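PDB 6OSU: D-alanyl-D-alanine carboxypeptidase (Penicillin binding protein) family protein from Francisella tularensis subsp. tularensis, which probably removes C-terminal D-alanine from peptidoglycan precursors as a serine-type D-Ala-D-Ala carboxypeptidase of the S11 family, a penicillin-binding protein. Local coordinates for residues Ile33-Pro38 and Ala318-Tyr323; Ile89-Asn94 and Met103-Gly108; Ala215-Cys220 and Lys250-Gly255; Ile364-Pro369 and Glu409-Pro414. One frame throughout, in Å; residues are numbered along the deposited sequence.

In the fold
From the N terminus, the chain opens contact 1 just before strand 39-44 and does not close it until helix 310-327, so this long loop encloses nearly the whole catalytic part of the protein. Contacts 2 and 3 both lie within that loop, in series. Contact 2 closes a short loop, holding helix 93-96, between strands 88-90 and 110-112, and contact 3 joins helix 214-220 to the end of helix 242-251; their nearest atoms are about 10 Å apart. Contact 4 opens only after contact 1 has closed and ties two sheets of the C-terminal domain. No two contacts cross along the chain, and the centres of contacts 3 and 4 are about 54 Å apart.

Contact 1 (Ile33-Pro38 and Ala318-Tyr323); sequences IELDAP and AKLLRY
Ile33 and Leu35 reach from an irregular stretch of chain onto two successive residues of helix 310-327, Lys319 and Leu320. The tight part is hydrocarbon alone. Ile33 divides its branches: CG2 meets Leu320 CD2 at 3.8 Å, while CD1 lies 3.6 Å from Lys319 CG. Its first torsion (chi1 -164°) sets CG1 opposite the backbone N and so separates the two branches; the second then turns CD1 to the lysine. Leu35 forks likewise, with CD1 3.8 Å from Leu320 CG and CD2 3.8 Å from Lys319 CE. Lys319 lies along both because its chain bends at chi2 (119°) and chi3 (95°), bringing CG, CD and CE alongside the apolar branches; Leu35 and Lys319 run past each other in opposite senses.

The outer side is looser. Glu34, between the two apolar residues, turns its side chain from the helix into an exposed position, and its carbonyl O comes no nearer than 4.4 Å to Lys319 CE. Farther along, Asp36 forms a salt bridge with Lys312, an earlier residue of the same helix. On the inner side Trp40 touches Ile33, Leu35 and Leu320, and Leu320 also rests on Val304 and Ser52. The loop leading into strand 39-44 thus packs on helix 310-327, which lies against the five-stranded antiparallel sheet, as in the penicillin-recognising fold.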
loop_
_atom_site.group_PDB
_atom_site.type_symbol
_atom_site.label_atom_id
_atom_site.label_comp_id
_atom_site.label_asym_id
_atom_site.label_seq_id
_atom_site.Cartn_x
_atom_site.Cartn_y
_atom_site.Cartn_z
ATOM N N ILE A 33 5.629 7.722 17.399
ATOM C CA ILE A 33 6.934 7.504 16.789
ATOM C C ILE A 33 7.518 8.832 16.317
ATOM O O ILE A 33 6.793 9.774 15.966
ATOM C CB ILE A 33 6.806 6.496 15.632
ATOM C CG1 ILE A 33 8.174 5.950 15.222
ATOM C CG2 ILE A 33 6.085 7.119 14.447
ATOM C CD1 ILE A 33 8.611 4.750 16.031
ATOM N N GLU A 34 8.848 8.920 16.322
ATOM C CA GLU A 34 9.555 10.119 15.887
ATOM C C GLU A 34 10.585 9.750 14.832
ATOM O O GLU A 34 11.492 8.954 15.096
ATOM C CB GLU A 34 10.238 10.823 17.062
ATOM C CG GLU A 34 9.370 11.833 17.793
ATOM C CD GLU A 34 10.195 12.843 18.576
ATOM O OE1 GLU A 34 11.325 13.157 18.142
ATOM O OE2 GLU A 34 9.716 13.321 19.627
ATOM N N LEU A 35 10.441 10.326 13.644
ATOM C CA LEU A 35 11.440 10.281 12.590
ATOM C C LEU A 35 11.768 11.710 12.183
ATOM O O LEU A 35 11.046 12.653 12.518
ATOM C CB LEU A 35 10.940 9.483 11.378
ATOM C CG LEU A 35 10.096 8.229 11.625
ATOM C CD1 LEU A 35 9.594 7.671 10.303
ATOM C CD2 LEU A 35 10.881 7.179 12.389
ATOM N N ASP A 36 12.869 11.880 11.457
ATOM C CA ASP A 36 13.209 13.189 10.916
ATOM C C ASP A 36 12.773 13.346 9.465
ATOM O O ASP A 36 13.172 14.313 8.808
ATOM C CB ASP A 36 14.711 13.471 11.074
ATOM C CG ASP A 36 15.592 12.435 10.399
ATOM O OD1 ASP A 36 15.175 11.838 9.385
ATOM O OD2 ASP A 36 16.719 12.223 10.896
ATOM N N ALA A 37 11.979 12.413 8.949
ATOM C CA ALA A 37 11.362 12.607 7.648
ATOM C C ALA A 37 10.354 13.751 7.733
ATOM O O ALA A 37 9.588 13.834 8.698
ATOM C CB ALA A 37 10.667 11.333 7.174
ATOM N N PRO A 38 10.349 14.661 6.759
ATOM C CA PRO A 38 9.359 15.749 6.778
ATOM C C PRO A 38 7.913 15.278 6.695
ATOM O O PRO A 38 7.014 16.040 7.073
ATOM C CB PRO A 38 9.743 16.597 5.559
ATOM C CG PRO A 38 10.627 15.719 4.721
ATOM C CD PRO A 38 11.330 14.812 5.674
ATOM N N ALA A 318 11.334 1.022 7.681
ATOM C CA ALA A 318 11.308 -0.236 8.419
ATOM C C ALA A 318 10.828 -0.020 9.848
ATOM O O ALA A 318 10.109 -0.859 10.403
ATOM C CB ALA A 318 12.689 -0.886 8.410
ATOM N N LYS A 319 11.210 1.105 10.457
ATOM C CA LYS A 319 10.739 1.414 11.802
ATOM C C LYS A 319 9.219 1.536 11.841
ATOM O O LYS A 319 8.573 1.027 12.765
ATOM C CB LYS A 319 11.397 2.699 12.307
ATOM C CG LYS A 319 10.751 3.269 13.559
ATOM C CD LYS A 319 11.721 3.318 14.730
ATOM C CE LYS A 319 12.394 4.677 14.837
ATOM N NZ LYS A 319 13.429 4.696 15.906
ATOM N N LEU A 320 8.630 2.197 10.841
ATOM C CA LEU A 320 7.178 2.351 10.807
ATOM C C LEU A 320 6.481 1.012 10.602
ATOM O O LEU A 320 5.515 0.690 11.305
ATOM C CB LEU A 320 6.776 3.332 9.706
ATOM C CG LEU A 320 7.204 4.789 9.867
ATOM C CD1 LEU A 320 6.810 5.581 8.634
ATOM C CD2 LEU A 320 6.588 5.402 11.115
ATOM N N LEU A 321 6.949 0.218 9.634
ATOM C CA LEU A 321 6.313 -1.069 9.364
ATOM C C LEU A 321 6.439 -2.012 10.555
ATOM O O LEU A 321 5.482 -2.714 10.903
ATOM C CB LEU A 321 6.920 -1.706 8.115
ATOM C CG LEU A 321 6.630 -0.990 6.796
ATOM C CD1 LEU A 321 7.419 -1.624 5.667
ATOM C CD2 LEU A 321 5.136 -1.011 6.490
ATOM N N ARG A 322 7.612 -2.045 11.190
ATOM C CA ARG A 322 7.800 -2.894 12.364
ATOM C C ARG A 322 6.924 -2.431 13.523
ATOM O O ARG A 322 6.358 -3.253 14.254
ATOM C CB ARG A 322 9.271 -2.893 12.769
ATOM C CG ARG A 322 9.610 -3.805 13.930
ATOM C CD ARG A 322 11.038 -3.568 14.409
ATOM N NE ARG A 322 11.894 -3.021 13.358
ATOM C CZ ARG A 322 12.458 -1.814 13.398
ATOM N NH1 ARG A 322 12.269 -1.022 14.447
ATOM N NH2 ARG A 322 13.220 -1.401 12.393
ATOM N N TYR A 323 6.803 -1.114 13.700
ATOM C CA TYR A 323 5.973 -0.569 14.769
ATOM C C TYR A 323 4.506 -0.942 14.579
ATOM O O TYR A 323 3.833 -1.351 15.534
ATOM C CB TYR A 323 6.163 0.948 14.823
ATOM C CG TYR A 323 5.149 1.719 15.633
ATOM C CD1 TYR A 323 5.269 1.832 17.012
ATOM C CD2 TYR A 323 4.088 2.370 15.010
ATOM C CE1 TYR A 323 4.349 2.552 17.754
ATOM C CE2 TYR A 323 3.163 3.092 15.740
ATOM C CZ TYR A 323 3.298 3.180 17.111
ATOM O OH TYR A 323 2.378 3.901 17.835
#

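Contact 2 (Ile89-Asn94 and Met103-Gly108); sequences IPISEN and MYVKAG
Ile91 and Val105 set their side chains at about a right angle, touching through Ile91 CG2 and Val105 CG2 at 3.9 Å. Ile91 is turned so that CG2 stands opposite its backbone N and CG1 opposite its carbonyl carbon (chi1 -50°), so both branches flank the carbonyl of Lys106. That oxygen, Lys106 O, approaches Ile91 CB to 3.1 Å, a close fit for a carbon and an oxygen. The polar part is backbone: Gly108 N donates to Ile91 O over 2.8 Å, almost straight at 173° and in the carbonyl plane. Ala107 CA adds a CH...O contact to Ile91 O at 3.5 Å. At the exposed end, Glu93 CG passes alongside Ala107 CB, 3.5 Å away. The chain turns at Gly108 with a positive phi (87°), just after the bonded N-H.

Ser92 N-caps the helix that follows, its OG bonded to Ala95 N and also to Glu134. The bond to Gly108 carries on from the ladder of strands 88-90 and 110-112, where Ile89 pairs with Val111 and Ile91 with Ala109. Val105 touches Leu116 of helix 113-123 and Trp204 of strand 201-205, Ile91 touches Ala131 of helix 126-137, and both touch Val111 of strand 110-112.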
loop_
_atom_site.group_PDB
_atom_site.type_symbol
_atom_site.label_atom_id
_atom_site.label_comp_id
_atom_site.label_asym_id
_atom_site.label_seq_id
_atom_site.Cartn_x
_atom_site.Cartn_y
_atom_site.Cartn_z
ATOM N N ILE A 89 4.544 -3.359 -27.563
ATOM C CA ILE A 89 4.479 -1.907 -27.718
ATOM C C ILE A 89 5.684 -1.442 -28.523
ATOM O O ILE A 89 6.815 -1.840 -28.208
ATOM C CB ILE A 89 4.432 -1.194 -26.356
ATOM C CG1 ILE A 89 3.086 -1.437 -25.687
ATOM C CG2 ILE A 89 4.686 0.296 -26.517
ATOM C CD1 ILE A 89 3.221 -2.096 -24.363
ATOM N N PRO A 90 5.499 -0.609 -29.543
ATOM C CA PRO A 90 6.651 -0.024 -30.232
ATOM C C PRO A 90 7.336 1.014 -29.358
ATOM O O PRO A 90 6.689 1.744 -28.602
ATOM C CB PRO A 90 6.032 0.610 -31.481
ATOM C CG PRO A 90 4.624 0.931 -31.065
ATOM C CD PRO A 90 4.215 -0.163 -30.117
ATOM N N ILE A 91 8.656 1.072 -29.463
ATOM C CA ILE A 91 9.462 2.026 -28.712
ATOM C C ILE A 91 9.788 3.185 -29.643
ATOM O O ILE A 91 10.540 3.023 -30.610
ATOM C CB ILE A 91 10.738 1.381 -28.163
ATOM C CG1 ILE A 91 10.410 0.073 -27.439
ATOM C CG2 ILE A 91 11.468 2.350 -27.245
ATOM C CD1 ILE A 91 9.498 0.241 -26.246
ATOM N N SER A 92 9.222 4.354 -29.358
ATOM C CA SER A 92 9.553 5.546 -30.121
ATOM C C SER A 92 10.966 6.016 -29.788
ATOM O O SER A 92 11.554 5.639 -28.768
ATOM C CB SER A 92 8.553 6.665 -29.833
ATOM O OG SER A 92 8.587 7.040 -28.465
ATOM N N GLU A 93 11.515 6.855 -30.669
ATOM C CA GLU A 93 12.805 7.465 -30.376
ATOM C C GLU A 93 12.709 8.419 -29.193
ATOM O O GLU A 93 13.695 8.610 -28.473
ATOM C CB GLU A 93 13.350 8.186 -31.609
ATOM C CG GLU A 93 14.480 7.433 -32.295
ATOM C CD GLU A 93 14.523 7.666 -33.791
ATOM O OE1 GLU A 93 14.466 8.840 -34.216
ATOM O OE2 GLU A 93 14.604 6.672 -34.544
ATOM N N ASN A 94 11.536 9.017 -28.974
ATOM C CA ASN A 94 11.338 9.836 -27.784
ATOM C C ASN A 94 11.510 9.004 -26.521
ATOM O O ASN A 94 12.223 9.402 -25.595
ATOM C CB ASN A 94 9.957 10.492 -27.812
ATOM C CG ASN A 94 9.654 11.261 -26.540
ATOM O OD1 ASN A 94 10.324 12.243 -26.225
ATOM N ND2 ASN A 94 8.643 10.818 -25.802
ATOM N N MET A 103 15.713 1.043 -18.528
ATOM C CA MET A 103 15.795 -0.396 -18.729
ATOM C C MET A 103 16.458 -0.741 -20.057
ATOM O O MET A 103 16.699 -1.924 -20.329
ATOM C CB MET A 103 14.407 -1.042 -18.653
ATOM C CG MET A 103 13.582 -0.956 -19.922
ATOM S SD MET A 103 12.082 -1.961 -19.803
ATOM C CE MET A 103 12.782 -3.593 -19.577
ATOM N N TYR A 104 16.754 0.277 -20.874
ATOM C CA TYR A 104 17.534 0.158 -22.106
ATOM C C TYR A 104 16.740 -0.544 -23.208
ATOM O O TYR A 104 17.184 -1.538 -23.785
ATOM C CB TYR A 104 18.877 -0.530 -21.844
ATOM C CG TYR A 104 19.718 0.254 -20.861
ATOM C CD1 TYR A 104 20.543 1.286 -21.295
ATOM C CD2 TYR A 104 19.662 -0.011 -19.498
ATOM C CE1 TYR A 104 21.300 2.020 -20.401
ATOM C CE2 TYR A 104 20.413 0.719 -18.595
ATOM C CZ TYR A 104 21.232 1.733 -19.052
ATOM O OH TYR A 104 21.984 2.464 -18.159
ATOM N N VAL A 105 15.558 -0.006 -23.500
ATOM C CA VAL A 105 14.792 -0.394 -24.679
ATOM C C VAL A 105 15.258 0.447 -25.860
ATOM O O VAL A 105 15.552 1.641 -25.714
ATOM C CB VAL A 105 13.278 -0.235 -24.436
ATOM C CG1 VAL A 105 12.777 -1.305 -23.476
ATOM C CG2 VAL A 105 12.966 1.152 -23.898
ATOM N N LYS A 106 15.343 -0.177 -27.030
ATOM C CA LYS A 106 15.841 0.482 -28.228
ATOM C C LYS A 106 14.692 1.049 -29.052
ATOM O O LYS A 106 13.582 0.512 -29.062
ATOM C CB LYS A 106 16.648 -0.490 -29.088
ATOM C CG LYS A 106 17.918 -1.013 -28.443
ATOM C CD LYS A 106 18.561 -2.074 -29.328
ATOM C CE LYS A 106 20.017 -2.319 -28.965
ATOM N NZ LYS A 106 20.179 -2.797 -27.568
ATOM N N ALA A 107 14.976 2.141 -29.758
ATOM C CA ALA A 107 13.987 2.732 -30.646
ATOM C C ALA A 107 13.702 1.806 -31.820
ATOM O O ALA A 107 14.615 1.210 -32.400
ATOM C CB ALA A 107 14.476 4.087 -31.154
ATOM N N GLY A 108 12.423 1.688 -32.175
ATOM C CA GLY A 108 12.002 0.828 -33.259
ATOM C C GLY A 108 11.746 -0.612 -32.871
ATOM O O GLY A 108 11.221 -1.374 -33.694
#

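Contact 3 (Ala215-Cys220 and Lys250-Gly255); sequences ADRKQC and KLFPKG
Leu251, in the last turn of helix 242-251, brings its CD1 methyl against the side chain of Asp216 on helix 214-220. CD1 of Leu251 sits over one face of the Asp216 carboxylate, 3.8 Å from CG, with OD1 and OD2 at 4.1 and 4.0 Å, and the two side chains meet at about a right angle. This is a methyl-on-carboxylate van der Waals contact; a long, weak ion pair joins Asp216 OD2 to Lys247.

Next comes Phe252, the first residue to depart from helical geometry, which turns its ring toward the other helix. With CG placed opposite its own carbonyl carbon (chi1 -58°), the ring points its far end at the helix backbone. Phe252 CZ lies 3.9 Å from Arg217 CA and 4.0 Å from Arg217 CB, an oblique approach. The backbone Asp216 O sits at the ring edge, near its plane, 4.0 Å from Phe252 CE2. Only the aliphatic root of Arg217 takes part, since its extended chain carries the guanidinium away. Cys220 CB brushes the ring more distantly, 4.5 Å from Phe252 CD2.

From Pro253 onward the chain draws away. Phe252 is also packed against Phe224, Phe258, Pro222 and Val203, and its carbonyl O accepts from Ser234 OG. The arrangement is that of a disulfide-linked pair of helices, Cys220 being bonded to Cys248 of helix 242-251, with an aromatic residue from the helix end set beside the bridge.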
loop_
_atom_site.group_PDB
_atom_site.type_symbol
_atom_site.label_atom_id
_atom_site.label_comp_id
_atom_site.label_asym_id
_atom_site.label_seq_id
_atom_site.Cartn_x
_atom_site.Cartn_y
_atom_site.Cartn_z
ATOM N N ALA A 215 15.577 -16.909 -11.904
ATOM C CA ALA A 215 15.788 -18.322 -11.614
ATOM C C ALA A 215 16.542 -19.009 -12.745
ATOM O O ALA A 215 17.395 -19.869 -12.499
ATOM C CB ALA A 215 14.450 -19.014 -11.360
ATOM N N ASP A 216 16.244 -18.641 -13.996
ATOM C CA ASP A 216 16.995 -19.195 -15.119
ATOM C C ASP A 216 18.450 -18.750 -15.094
ATOM O O ASP A 216 19.325 -19.476 -15.579
ATOM C CB ASP A 216 16.356 -18.805 -16.452
ATOM C CG ASP A 216 15.166 -19.674 -16.807
ATOM O OD1 ASP A 216 14.093 -19.116 -17.122
ATOM O OD2 ASP A 216 15.299 -20.916 -16.758
ATOM N N ARG A 217 18.730 -17.571 -14.538
ATOM C CA ARG A 217 20.117 -17.127 -14.438
ATOM C C ARG A 217 20.875 -17.930 -13.390
ATOM O O ARG A 217 22.021 -18.331 -13.620
ATOM C CB ARG A 217 20.183 -15.638 -14.109
ATOM C CG ARG A 217 21.590 -15.078 -14.196
ATOM C CD ARG A 217 21.796 -13.879 -13.290
ATOM N NE ARG A 217 23.164 -13.375 -13.387
ATOM C CZ ARG A 217 23.652 -12.376 -12.660
ATOM N NH1 ARG A 217 24.910 -11.989 -12.821
ATOM N NH2 ARG A 217 22.884 -11.765 -11.768
ATOM N N LYS A 218 20.255 -18.174 -12.234
ATOM C CA LYS A 218 20.920 -18.929 -11.179
ATOM C C LYS A 218 21.144 -20.387 -11.559
ATOM O O LYS A 218 22.026 -21.032 -10.983
ATOM C CB LYS A 218 20.117 -18.837 -9.880
ATOM C CG LYS A 218 20.104 -17.444 -9.256
ATOM C CD LYS A 218 19.119 -17.363 -8.097
ATOM C CE LYS A 218 18.920 -15.928 -7.610
ATOM N NZ LYS A 218 19.944 -15.502 -6.613
ATOM N N GLN A 219 20.373 -20.919 -12.511
ATOM C CA GLN A 219 20.637 -22.266 -13.010
ATOM C C GLN A 219 21.900 -22.296 -13.862
ATOM O O GLN A 219 22.763 -23.164 -13.683
ATOM C CB GLN A 219 19.449 -22.776 -13.825
ATOM C CG GLN A 219 18.168 -22.970 -13.046
ATOM C CD GLN A 219 17.057 -23.525 -13.915
ATOM O OE1 GLN A 219 17.316 -24.172 -14.928
ATOM N NE2 GLN A 219 15.814 -23.268 -13.527
ATOM N N CYS A 220 22.018 -21.360 -14.805
ATOM C CA CYS A 220 23.154 -21.363 -15.718
ATOM C C CYS A 220 24.350 -20.625 -15.133
ATOM O O CYS A 220 25.496 -21.048 -15.325
ATOM C CB CYS A 220 22.753 -20.731 -17.052
ATOM S SG CYS A 220 21.335 -21.510 -17.847
ATOM N N LYS A 250 20.327 -20.816 -25.442
ATOM C CA LYS A 250 19.275 -20.035 -26.086
ATOM C C LYS A 250 18.917 -18.791 -25.281
ATOM O O LYS A 250 18.695 -17.720 -25.857
ATOM C CB LYS A 250 18.029 -20.900 -26.294
ATOM C CG LYS A 250 16.891 -20.184 -27.008
ATOM C CD LYS A 250 15.582 -20.953 -26.888
ATOM C CE LYS A 250 15.636 -22.283 -27.621
ATOM N NZ LYS A 250 15.472 -22.117 -29.092
ATOM N N LEU A 251 18.850 -18.913 -23.953
ATOM C CA LEU A 251 18.502 -17.774 -23.111
ATOM C C LEU A 251 19.663 -16.801 -22.959
ATOM O O LEU A 251 19.441 -15.591 -22.835
ATOM C CB LEU A 251 18.045 -18.257 -21.735
ATOM C CG LEU A 251 16.799 -19.141 -21.706
ATOM C CD1 LEU A 251 16.563 -19.692 -20.306
ATOM C CD2 LEU A 251 15.584 -18.368 -22.196
ATOM N N PHE A 252 20.895 -17.305 -22.962
ATOM C CA PHE A 252 22.096 -16.478 -22.869
ATOM C C PHE A 252 23.007 -16.841 -24.030
ATOM O O PHE A 252 23.961 -17.614 -23.865
ATOM C CB PHE A 252 22.812 -16.677 -21.533
ATOM C CG PHE A 252 21.965 -16.366 -20.335
ATOM C CD1 PHE A 252 21.846 -15.065 -19.871
ATOM C CD2 PHE A 252 21.296 -17.376 -19.663
ATOM C CE1 PHE A 252 21.070 -14.776 -18.760
ATOM C CE2 PHE A 252 20.521 -17.093 -18.554
ATOM C CZ PHE A 252 20.409 -15.791 -18.102
ATOM N N PRO A 253 22.739 -16.307 -25.229
ATOM C CA PRO A 253 23.604 -16.606 -26.382
ATOM C C PRO A 253 25.024 -16.104 -26.174
ATOM O O PRO A 253 25.353 -15.614 -25.093
ATOM C CB PRO A 253 22.911 -15.877 -27.541
ATOM C CG PRO A 253 21.494 -15.685 -27.084
ATOM C CD PRO A 253 21.584 -15.476 -25.605
ATOM N N LYS A 254 25.878 -16.218 -27.184
ATOM C CA LYS A 254 27.259 -15.765 -27.081
ATOM C C LYS A 254 27.401 -14.420 -27.784
ATOM O O LYS A 254 27.214 -14.327 -29.002
ATOM C CB LYS A 254 28.219 -16.800 -27.670
ATOM C CG LYS A 254 28.296 -18.084 -26.851
ATOM C CD LYS A 254 29.446 -18.989 -27.279
ATOM C CE LYS A 254 29.026 -19.961 -28.370
ATOM N NZ LYS A 254 29.793 -21.235 -28.283
ATOM N N GLY A 255 27.726 -13.381 -27.015
ATOM C CA GLY A 255 27.895 -12.046 -27.545
ATOM C C GLY A 255 26.712 -11.123 -27.341
ATOM O O GLY A 255 26.828 -9.926 -27.634
#

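Contact 4 (Ile364-Pro369 and Glu409-Pro414); sequences IYKTVP and EIASIP
Lys366 approaches the oxygen end of the flat peptide group between Ile410 and Ala411. Its CE lies beyond Ile410 O, 3.2 Å from that atom and well off the peptide plane, so the approach is steeply tilted. Lys366 CE also lies 3.7 Å from Ile410 CG2, and the two side chains meet at about a right angle. The lysine runs outstretched from CG to CE, with CG opposite its backbone N (chi1 -160°), and bends at the last torsion (78°). The bend leaves Lys366 NZ 3.4 Å from Ile410 O and nearer the plane than CE. Asp49, from a loop, touches Lys366 as well.

Strands 364-369 and 411-414 run nearly antiparallel, 159° between their directions, but their axes stay 8.9 Å apart, too far for backbone pairing. They belong to separate sheets that pack through side chains: 364-369 pairs with 328-334, whereas 409-417 lies inside the five-stranded sheet of the C-terminal domain of penicillin-binding protein 5 type. At Ile410 and Ala411 the second strand forms a classic beta bulge, both residues facing Ile401, and both direct their side chains to the other sheet.

The rest of the interface is apolar. Ile364 CG2 meets Ala411 CB at 3.7 Å, and Ile364 CD1 meets Ile413 CG2 at 3.7 Å, these two isoleucines reaching toward each other tip to tip. Leu399 and Leu333 also touch Ile364. At the other end, Val368 CG1 packs against Ile410 CG2, 3.8 Å away.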
loop_
_atom_site.group_PDB
_atom_site.type_symbol
_atom_site.label_atom_id
_atom_site.label_comp_id
_atom_site.label_asym_id
_atom_site.label_seq_id
_atom_site.Cartn_x
_atom_site.Cartn_y
_atom_site.Cartn_z
ATOM N N ILE A 364 -18.058 -2.544 12.585
ATOM C CA ILE A 364 -16.940 -1.806 13.158
ATOM C C ILE A 364 -15.744 -2.745 13.085
ATOM O O ILE A 364 -15.564 -3.618 13.944
ATOM C CB ILE A 364 -17.201 -1.334 14.590
ATOM C CG1 ILE A 364 -18.397 -0.381 14.632
ATOM C CG2 ILE A 364 -15.966 -0.627 15.137
ATOM C CD1 ILE A 364 -18.638 0.225 16.008
ATOM N N TYR A 365 -14.943 -2.589 12.037
ATOM C CA TYR A 365 -13.730 -3.368 11.820
ATOM C C TYR A 365 -12.573 -2.382 11.867
ATOM O O TYR A 365 -12.417 -1.562 10.955
ATOM C CB TYR A 365 -13.799 -4.112 10.486
ATOM C CG TYR A 365 -12.654 -5.062 10.223
ATOM C CD1 TYR A 365 -12.374 -6.109 11.095
ATOM C CD2 TYR A 365 -11.866 -4.927 9.087
ATOM C CE1 TYR A 365 -11.326 -6.985 10.848
ATOM C CE2 TYR A 365 -10.823 -5.794 8.831
ATOM C CZ TYR A 365 -10.556 -6.821 9.711
ATOM O OH TYR A 365 -9.512 -7.680 9.453
ATOM N N LYS A 366 -11.776 -2.445 12.936
ATOM C CA LYS A 366 -10.824 -1.387 13.242
ATOM C C LYS A 366 -9.446 -1.959 13.556
ATOM O O LYS A 366 -9.313 -3.070 14.078
ATOM C CB LYS A 366 -11.328 -0.537 14.423
ATOM C CG LYS A 366 -10.690 0.840 14.533
ATOM C CD LYS A 366 -11.272 1.632 15.698
ATOM C CE LYS A 366 -10.366 2.795 16.104
ATOM N NZ LYS A 366 -10.477 3.977 15.199
ATOM N N THR A 367 -8.420 -1.180 13.223
ATOM C CA THR A 367 -7.043 -1.484 13.602
ATOM C C THR A 367 -6.760 -0.803 14.938
ATOM O O THR A 367 -6.724 0.429 15.020
ATOM C CB THR A 367 -6.070 -1.015 12.524
ATOM O OG1 THR A 367 -6.362 -1.683 11.290
ATOM C CG2 THR A 367 -4.634 -1.313 12.930
ATOM N N VAL A 368 -6.565 -1.600 15.984
ATOM C CA VAL A 368 -6.412 -1.074 17.339
ATOM C C VAL A 368 -5.156 -1.678 17.955
ATOM O O VAL A 368 -4.668 -2.726 17.507
ATOM C CB VAL A 368 -7.657 -1.371 18.208
ATOM C CG1 VAL A 368 -8.887 -0.683 17.631
ATOM C CG2 VAL A 368 -7.885 -2.867 18.316
ATOM N N PRO A 369 -4.594 -1.027 18.976
ATOM C CA PRO A 369 -3.422 -1.601 19.650
ATOM C C PRO A 369 -3.736 -2.967 20.243
ATOM O O PRO A 369 -4.821 -3.194 20.784
ATOM C CB PRO A 369 -3.107 -0.576 20.744
ATOM C CG PRO A 369 -3.692 0.708 20.240
ATOM C CD PRO A 369 -4.920 0.319 19.481
ATOM N N GLU A 409 -13.218 6.899 23.952
ATOM C CA GLU A 409 -13.900 6.197 22.873
ATOM C C GLU A 409 -12.906 5.755 21.808
ATOM O O GLU A 409 -12.116 6.564 21.311
ATOM C CB GLU A 409 -14.981 7.083 22.251
ATOM C CG GLU A 409 -16.108 7.420 23.213
ATOM C CD GLU A 409 -17.251 8.171 22.550
ATOM O OE1 GLU A 409 -17.305 8.211 21.301
ATOM O OE2 GLU A 409 -18.100 8.724 23.286
ATOM N N ILE A 410 -12.960 4.473 21.461
ATOM C CA ILE A 410 -12.142 3.924 20.385
ATOM C C ILE A 410 -12.877 3.986 19.055
ATOM O O ILE A 410 -12.306 4.388 18.038
ATOM C CB ILE A 410 -11.725 2.481 20.734
ATOM C CG1 ILE A 410 -10.775 2.480 21.936
ATOM C CG2 ILE A 410 -11.105 1.782 19.532
ATOM C CD1 ILE A 410 -9.730 3.571 21.886
ATOM N N ALA A 411 -14.151 3.606 19.050
ATOM C CA ALA A 411 -14.981 3.652 17.859
ATOM C C ALA A 411 -16.368 4.138 18.246
ATOM O O ALA A 411 -16.809 3.955 19.383
ATOM C CB ALA A 411 -15.075 2.281 17.183
ATOM N N SER A 412 -17.052 4.756 17.287
ATOM C CA SER A 412 -18.402 5.258 17.502
ATOM C C SER A 412 -19.170 5.145 16.197
ATOM O O SER A 412 -18.677 5.575 15.150
ATOM C CB SER A 412 -18.386 6.711 17.987
ATOM O OG SER A 412 -19.702 7.194 18.193
ATOM N N ILE A 413 -20.368 4.572 16.260
ATOM C CA ILE A 413 -21.167 4.376 15.055
ATOM C C ILE A 413 -22.631 4.662 15.378
ATOM O O ILE A 413 -23.136 4.234 16.428
ATOM C CB ILE A 413 -20.938 2.966 14.477
ATOM C CG1 ILE A 413 -21.156 2.959 12.968
ATOM C CG2 ILE A 413 -21.812 1.915 15.145
ATOM C CD1 ILE A 413 -20.527 1.764 12.293
ATOM N N PRO A 414 -23.333 5.427 14.543
ATOM C CA PRO A 414 -24.746 5.709 14.821
ATOM C C PRO A 414 -25.582 4.439 14.780
ATOM O O PRO A 414 -25.390 3.567 13.929
ATOM C CB PRO A 414 -25.143 6.693 13.714
ATOM C CG PRO A 414 -24.088 6.563 12.672
ATOM C CD PRO A 414 -22.833 6.202 13.397
#